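Local coordinates for protein alpha-11 giardin (Giardia intestinalis, PDB 2II2) that is a calcium-binding annexin that probably binds acidic phospholipids and may take part in the parasite's cytoskeleton and its attachment to the host gut, at residues 144-154 with 179-189. Sequence-based numbering, arbitrary orientation.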
ATOM      1  N   LEU A 144     -15.453  -2.532   6.281  1.00  8.87           N
ATOM      2  CA  LEU A 144     -15.860  -3.791   5.658  1.00  9.01           C
ATOM      3  C   LEU A 144     -14.664  -4.657   5.275  1.00  9.09           C
ATOM      4  O   LEU A 144     -14.744  -5.882   5.330  1.00  9.36           O
ATOM      5  CB  LEU A 144     -16.821  -3.598   4.476  1.00  9.17           C
ATOM      6  CG  LEU A 144     -18.156  -2.934   4.831  1.00 11.90           C
ATOM      7  CD1 LEU A 144     -19.053  -2.852   3.594  1.00 14.05           C
ATOM      8  CD2 LEU A 144     -18.875  -3.606   5.993  1.00 14.30           C
ATOM      9  N   ALA A 145     -13.538  -4.032   4.936  1.00  9.10           N
ATOM     10  CA  ALA A 145     -12.331  -4.795   4.629  1.00 10.05           C
ATOM     11  C   ALA A 145     -11.944  -5.726   5.773  1.00 10.38           C
ATOM     12  O   ALA A 145     -11.486  -6.846   5.546  1.00 10.84           O
ATOM     13  CB  ALA A 145     -11.152  -3.858   4.318  1.00 10.62           C
ATOM     14  N   ILE A 146     -12.093  -5.255   7.001  1.00 10.70           N
ATOM     15  CA  ILE A 146     -11.688  -6.067   8.130  1.00 12.67           C
ATOM     16  C   ILE A 146     -12.815  -6.944   8.697  1.00 12.39           C
ATOM     17  O   ILE A 146     -12.540  -7.920   9.376  1.00 13.47           O
ATOM     18  CB  ILE A 146     -10.888  -5.258   9.193  1.00 13.16           C
ATOM     19  CG1 ILE A 146     -11.768  -4.220   9.885  1.00 13.44           C
ATOM     20  CG2 ILE A 146      -9.573  -4.644   8.572  1.00 13.88           C
ATOM     21  CD1 ILE A 146     -11.094  -3.608  11.148  1.00 14.81           C
ATOM     22  N   ARG A 147     -14.075  -6.628   8.385  1.00 12.46           N
ATOM     23  CA  ARG A 147     -15.225  -7.378   8.904  1.00 13.58           C
ATOM     24  C   ARG A 147     -15.696  -8.499   7.999  1.00 14.01           C
ATOM     25  O   ARG A 147     -16.163  -9.519   8.500  1.00 14.62           O
ATOM     26  CB  ARG A 147     -16.394  -6.430   9.146  1.00 14.39           C
ATOM     27  CG  ARG A 147     -16.281  -5.588  10.402  1.00 17.35           C
ATOM     28  CD  ARG A 147     -17.314  -4.473  10.439  1.00 19.42           C
ATOM     29  NE  ARG A 147     -18.629  -4.843   9.907  1.00 22.57           N
ATOM     30  CZ  ARG A 147     -19.541  -3.971   9.472  1.00 23.88           C
ATOM     31  NH1 ARG A 147     -19.301  -2.655   9.495  1.00 24.40           N
ATOM     32  NH2 ARG A 147     -20.702  -4.409   9.000  1.00 25.94           N
ATOM     33  N   GLU A 148     -15.619  -8.302   6.682  1.00 12.74           N
ATOM     34  CA  GLU A 148     -16.347  -9.164   5.758  1.00 13.14           C
ATOM     35  C   GLU A 148     -15.453 -10.129   5.012  1.00 13.30           C
ATOM     36  O   GLU A 148     -14.325  -9.793   4.637  1.00 13.48           O
ATOM     37  CB  GLU A 148     -17.095  -8.306   4.736  1.00 14.14           C
ATOM     38  CG  GLU A 148     -18.193  -7.440   5.332  1.00 17.29           C
ATOM     39  CD  GLU A 148     -19.426  -8.244   5.672  1.00 21.51           C
ATOM     40  OE1 GLU A 148     -19.546  -9.380   5.168  1.00 23.31           O
ATOM     41  OE2 GLU A 148     -20.278  -7.735   6.427  1.00 24.98           O
ATOM     42  N   ASN A 149     -16.024 -11.297   4.727  1.00 13.20           N
ATOM     43  CA  ASN A 149     -15.350 -12.337   3.980  1.00 13.55           C
ATOM     44  C   ASN A 149     -15.889 -12.401   2.561  1.00 12.96           C
ATOM     45  O   ASN A 149     -16.935 -11.803   2.246  1.00 13.44           O
ATOM     46  CB  ASN A 149     -15.525 -13.701   4.658  1.00 14.33           C
ATOM     47  CG  ASN A 149     -15.040 -13.713   6.090  1.00 17.22           C
ATOM     48  OD1 ASN A 149     -14.053 -13.073   6.426  1.00 19.43           O
ATOM     49  ND2 ASN A 149     -15.736 -14.468   6.944  1.00 21.92           N
ATOM     50  N   ARG A 150     -15.138 -13.083   1.698  0.50 12.26           N
ATOM     51  CA  ARG A 150     -15.522 -13.306   0.303  0.50 12.50           C
ATOM     52  C   ARG A 150     -16.363 -14.604   0.234  0.50 12.38           C
ATOM     53  O   ARG A 150     -16.009 -15.611   0.857  0.50 12.36           O
ATOM     54  CB  ARG A 150     -14.262 -13.385  -0.600  0.50 11.84           C
ATOM     55  CG  ARG A 150     -13.295 -12.136  -0.544  0.50 12.33           C
ATOM     56  CD  ARG A 150     -11.894 -12.339  -1.227  0.50 13.33           C
ATOM     57  NE  ARG A 150     -11.918 -11.979  -2.648  0.50 11.29           N
ATOM     58  CZ  ARG A 150     -10.899 -11.979  -3.513  0.50 11.15           C
ATOM     59  NH1 ARG A 150      -9.656 -12.299  -3.174  0.50 10.29           N
ATOM     60  NH2 ARG A 150     -11.154 -11.597  -4.757  0.50 12.44           N
ATOM     61  N   THR A 151     -17.501 -14.566  -0.464  1.00 11.96           N
ATOM     62  CA  THR A 151     -18.363 -15.724  -0.653  1.00 13.14           C
ATOM     63  C   THR A 151     -19.024 -15.601  -2.018  1.00 11.64           C
ATOM     64  O   THR A 151     -19.354 -14.500  -2.462  1.00 11.00           O
ATOM     65  CB  THR A 151     -19.476 -15.849   0.429  1.00 14.83           C
ATOM     66  OG1 THR A 151     -20.325 -14.705   0.407  1.00 17.58           O
ATOM     67  CG2 THR A 151     -18.924 -16.035   1.838  1.00 17.91           C
ATOM     68  N   PRO A 152     -19.191 -16.736  -2.709  1.00 11.75           N
ATOM     69  CA  PRO A 152     -19.876 -16.667  -3.997  1.00 12.08           C
ATOM     70  C   PRO A 152     -21.334 -16.256  -3.849  1.00 12.24           C
ATOM     71  O   PRO A 152     -21.984 -16.637  -2.863  1.00 13.05           O
ATOM     72  CB  PRO A 152     -19.802 -18.109  -4.508  1.00 12.69           C
ATOM     73  CG  PRO A 152     -18.710 -18.736  -3.732  1.00 14.98           C
ATOM     74  CD  PRO A 152     -18.726 -18.102  -2.397  1.00 12.92           C
ATOM     75  N   ARG A 153     -21.857 -15.519  -4.836  1.00 10.94           N
ATOM     76  CA  ARG A 153     -23.273 -15.142  -4.855  1.00 11.36           C
ATOM     77  C   ARG A 153     -24.035 -15.754  -6.001  1.00 11.32           C
ATOM     78  O   ARG A 153     -25.253 -15.775  -5.954  1.00 12.60           O
ATOM     79  CB  ARG A 153     -23.441 -13.622  -4.885  1.00 11.01           C
ATOM     80  CG  ARG A 153     -22.839 -12.929  -3.666  1.00 11.25           C
ATOM     81  CD  ARG A 153     -22.951 -11.406  -3.760  1.00 11.25           C
ATOM     82  NE  ARG A 153     -22.185 -10.850  -4.874  1.00 10.60           N
ATOM     83  CZ  ARG A 153     -20.970 -10.307  -4.783  1.00 10.45           C
ATOM     84  NH1 ARG A 153     -20.317 -10.252  -3.617  1.00 10.43           N
ATOM     85  NH2 ARG A 153     -20.404  -9.804  -5.878  1.00  9.35           N
ATOM     86  N   GLY A 154     -23.349 -16.200  -7.055  1.00 10.83           N
ATOM     87  CA  GLY A 154     -24.065 -16.779  -8.201  1.00 11.21           C
ATOM     88  C   GLY A 154     -24.974 -15.778  -8.891  1.00 11.05           C
ATOM     89  O   GLY A 154     -26.004 -16.137  -9.442  1.00 11.59           O
ATOM     90  N   VAL A 179     -19.272  -0.885  -1.959  1.00  7.83           N
ATOM     91  CA  VAL A 179     -18.147  -1.398  -1.219  1.00  7.21           C
ATOM     92  C   VAL A 179     -18.406  -2.860  -0.850  1.00  7.39           C
ATOM     93  O   VAL A 179     -17.526  -3.723  -1.019  1.00  7.70           O
ATOM     94  CB  VAL A 179     -17.875  -0.549   0.040  1.00  7.20           C
ATOM     95  CG1 VAL A 179     -16.832  -1.237   0.904  1.00  9.06           C
ATOM     96  CG2 VAL A 179     -17.393   0.815  -0.367  1.00  7.43           C
ATOM     97  N   ARG A 180     -19.596  -3.173  -0.333  1.00  7.20           N
ATOM     98  CA  ARG A 180     -19.890  -4.537   0.071  1.00  8.00           C
ATOM     99  C   ARG A 180     -19.751  -5.476  -1.106  1.00  8.01           C
ATOM    100  O   ARG A 180     -19.152  -6.554  -0.963  1.00  8.24           O
ATOM    101  CB  ARG A 180     -21.289  -4.616   0.649  1.00  9.78           C
ATOM    102  CG  ARG A 180     -21.681  -5.962   1.134  1.00 13.24           C
ATOM    103  CD  ARG A 180     -23.027  -5.865   1.837  1.00 15.45           C
ATOM    104  NE  ARG A 180     -23.025  -4.873   2.916  1.00 18.72           N
ATOM    105  CZ  ARG A 180     -22.571  -5.101   4.149  1.00 19.86           C
ATOM    106  NH1 ARG A 180     -22.051  -6.278   4.487  1.00 22.77           N
ATOM    107  NH2 ARG A 180     -22.620  -4.138   5.052  1.00 19.18           N
ATOM    108  N   LEU A 181     -20.308  -5.073  -2.261  1.00  7.71           N
ATOM    109  CA  LEU A 181     -20.200  -5.934  -3.450  1.00  7.89           C
ATOM    110  C   LEU A 181     -18.755  -6.276  -3.778  1.00  8.16           C
ATOM    111  O   LEU A 181     -18.396  -7.462  -3.933  1.00  8.52           O
ATOM    112  CB  LEU A 181     -20.908  -5.295  -4.631  1.00  8.48           C
ATOM    113  CG  LEU A 181     -21.083  -6.114  -5.919  1.00  9.05           C
ATOM    114  CD1 LEU A 181     -22.212  -5.518  -6.725  1.00 10.54           C
ATOM    115  CD2 LEU A 181     -19.810  -6.154  -6.766  1.00 10.13           C
ATOM    116  N   ILE A 182     -17.927  -5.239  -3.837  1.00  7.84           N
ATOM    117  CA  ILE A 182     -16.534  -5.455  -4.224  1.00  7.77           C
ATOM    118  C   ILE A 182     -15.771  -6.266  -3.170  1.00  8.25           C
ATOM    119  O   ILE A 182     -15.108  -7.255  -3.488  1.00  8.36           O
ATOM    120  CB  ILE A 182     -15.838  -4.116  -4.473  1.00  8.01           C
ATOM    121  CG1 ILE A 182     -16.447  -3.401  -5.681  1.00  8.41           C
ATOM    122  CG2 ILE A 182     -14.364  -4.317  -4.733  1.00  7.83           C
ATOM    123  CD1 ILE A 182     -16.025  -1.959  -5.832  1.00 10.35           C
ATOM    124  N   ILE A 183     -15.887  -5.846  -1.908  1.00  7.88           N
ATOM    125  CA  ILE A 183     -15.124  -6.474  -0.829  1.00  9.13           C
ATOM    126  C   ILE A 183     -15.480  -7.938  -0.563  1.00  8.70           C
ATOM    127  O   ILE A 183     -14.615  -8.707  -0.109  1.00 10.50           O
ATOM    128  CB  ILE A 183     -15.242  -5.653   0.512  1.00  9.39           C
ATOM    129  CG1 ILE A 183     -14.562  -4.292   0.408  1.00 11.73           C
ATOM    130  CG2 ILE A 183     -14.829  -6.493   1.744  1.00 13.24           C
ATOM    131  CD1 ILE A 183     -13.081  -4.360   0.397  1.00 12.65           C
ATOM    132  N   THR A 184     -16.725  -8.320  -0.843  1.00  8.40           N
ATOM    133  CA  THR A 184     -17.157  -9.686  -0.574  1.00  9.04           C
ATOM    134  C   THR A 184     -17.123 -10.585  -1.798  1.00  8.51           C
ATOM    135  O   THR A 184     -17.505 -11.750  -1.699  1.00  9.66           O
ATOM    136  CB  THR A 184     -18.589  -9.746   0.027  1.00  9.56           C
ATOM    137  OG1 THR A 184     -19.537  -9.253  -0.925  1.00  9.29           O
ATOM    138  CG2 THR A 184     -18.708  -8.951   1.325  1.00 11.06           C
ATOM    139  N   SER A 185     -16.663 -10.093  -2.941  1.00  8.73           N
ATOM    140  CA  SER A 185     -16.623 -10.926  -4.144  1.00  7.42           C
ATOM    141  C   SER A 185     -15.467 -11.874  -4.093  1.00  8.20           C
ATOM    142  O   SER A 185     -14.352 -11.480  -3.759  1.00 10.17           O
ATOM    143  CB  SER A 185     -16.458 -10.076  -5.411  1.00  8.57           C
ATOM    144  OG  SER A 185     -17.564  -9.229  -5.671  1.00  8.59           O
ATOM    145  N   THR A 186     -15.718 -13.117  -4.498  1.00  9.09           N
ATOM    146  CA  THR A 186     -14.597 -13.998  -4.770  1.00  9.19           C
ATOM    147  C   THR A 186     -13.858 -13.536  -6.035  1.00  9.27           C
ATOM    148  O   THR A 186     -14.437 -12.865  -6.894  1.00  9.55           O
ATOM    149  CB  THR A 186     -15.040 -15.454  -4.968  1.00  9.90           C
ATOM    150  OG1 THR A 186     -15.840 -15.527  -6.152  1.00 11.71           O
ATOM    151  CG2 THR A 186     -15.809 -15.970  -3.771  1.00 10.96           C
ATOM    152  N   ALA A 187     -12.600 -13.938  -6.162  1.00 10.94           N
ATOM    153  CA  ALA A 187     -11.832 -13.584  -7.358  1.00 11.10           C
ATOM    154  C   ALA A 187     -12.475 -14.169  -8.610  1.00 11.25           C
ATOM    155  O   ALA A 187     -12.534 -13.511  -9.646  1.00 11.54           O
ATOM    156  CB  ALA A 187     -10.379 -14.039  -7.251  1.00 12.99           C
ATOM    157  N   ASP A 188     -12.952 -15.405  -8.528  1.00 11.63           N
ATOM    158  CA  ASP A 188     -13.535 -16.036  -9.708  1.00 12.27           C
ATOM    159  C   ASP A 188     -14.773 -15.285 -10.173  1.00 11.99           C
ATOM    160  O   ASP A 188     -14.916 -14.982 -11.363  1.00 12.75           O
ATOM    161  CB  ASP A 188     -13.873 -17.508  -9.440  1.00 14.27           C
ATOM    162  CG  ASP A 188     -12.653 -18.422  -9.420  1.00 18.32           C
ATOM    163  OD1 ASP A 188     -11.520 -17.982  -9.678  1.00 20.42           O
ATOM    164  OD2 ASP A 188     -12.851 -19.617  -9.141  1.00 22.43           O
ATOM    165  N   GLU A 189     -15.701 -15.017  -9.253  1.00 10.28           N
ATOM    166  CA  GLU A 189     -16.895 -14.293  -9.650  1.00  8.92           C
ATOM    167  C   GLU A 189     -16.582 -12.861 -10.069  1.00  8.83           C
ATOM    168  O   GLU A 189     -17.179 -12.352 -11.013  1.00  9.48           O
ATOM    169  CB  GLU A 189     -17.923 -14.270  -8.534  1.00  8.24           C
ATOM    170  CG  GLU A 189     -18.623 -15.606  -8.398  1.00  9.88           C
ATOM    171  CD  GLU A 189     -19.917 -15.579  -7.570  1.00  9.55           C
ATOM    172  OE1 GLU A 189     -20.156 -14.572  -6.847  1.00  9.57           O
ATOM    173  OE2 GLU A 189     -20.657 -16.613  -7.612  1.00 10.30           O
TER
HETATM  174  O   HOH W   1     -13.067  -9.495   2.170  1.00 12.12           O
HETATM  175  O   HOH W   2     -18.556 -13.352  -4.963  1.00 10.10           O
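The guanidinium of Arg180 carries Leu144 CD1 over one face and Glu148 OE2 at its edge, the latter in a salt bridge to NH1 (3.0 Å) whose hydrogen bond is weak and bent, with the two planes 85° apart; Glu176 takes up NH2. Arg150 also works through its edge: in the conformer modelled here its NE meets Ser185 O at 2.7 Å in an almost straight bond, Ser185 O lying near the guanidinium plane and NE in the carbonyl plane, because the chain bends at chi3 (89°) and reaches the backbone just after Thr184. Arg153 has Ser185 OG at its edge, 2.9 Å from NH2, and a water over one face, offset toward the rim, while NE pairs with Asp159. Ser185 OG itself donates to Leu181 O, so one hydroxyl links the guanidinium to that carbonyl.

Between the arginines the link is backbone, Thr151 N giving a hydrogen bond to Thr184 O. Further along, the carboxylate of Glu189 spans two successive amides, OE1 accepting from Arg153 N (2.8 Å) and OE2 from Gly154 N (2.8 Å), both on the syn side. The same water joins OE1 to Thr151 O and Thr186 N. Near helix 137-147, Leu144 CD1 meets Val179 CG1 at 3.8 Å, and Ile183 CG2 packs against the backbone of Leu144, beside the Glu148-Arg180 pair.

The example illustrates how an extended linker is held in an all-helical annexin: it runs across a tight helix-turn-helix corner, where Thr186 OG1 caps helix 187-201 by accepting from Glu189 N.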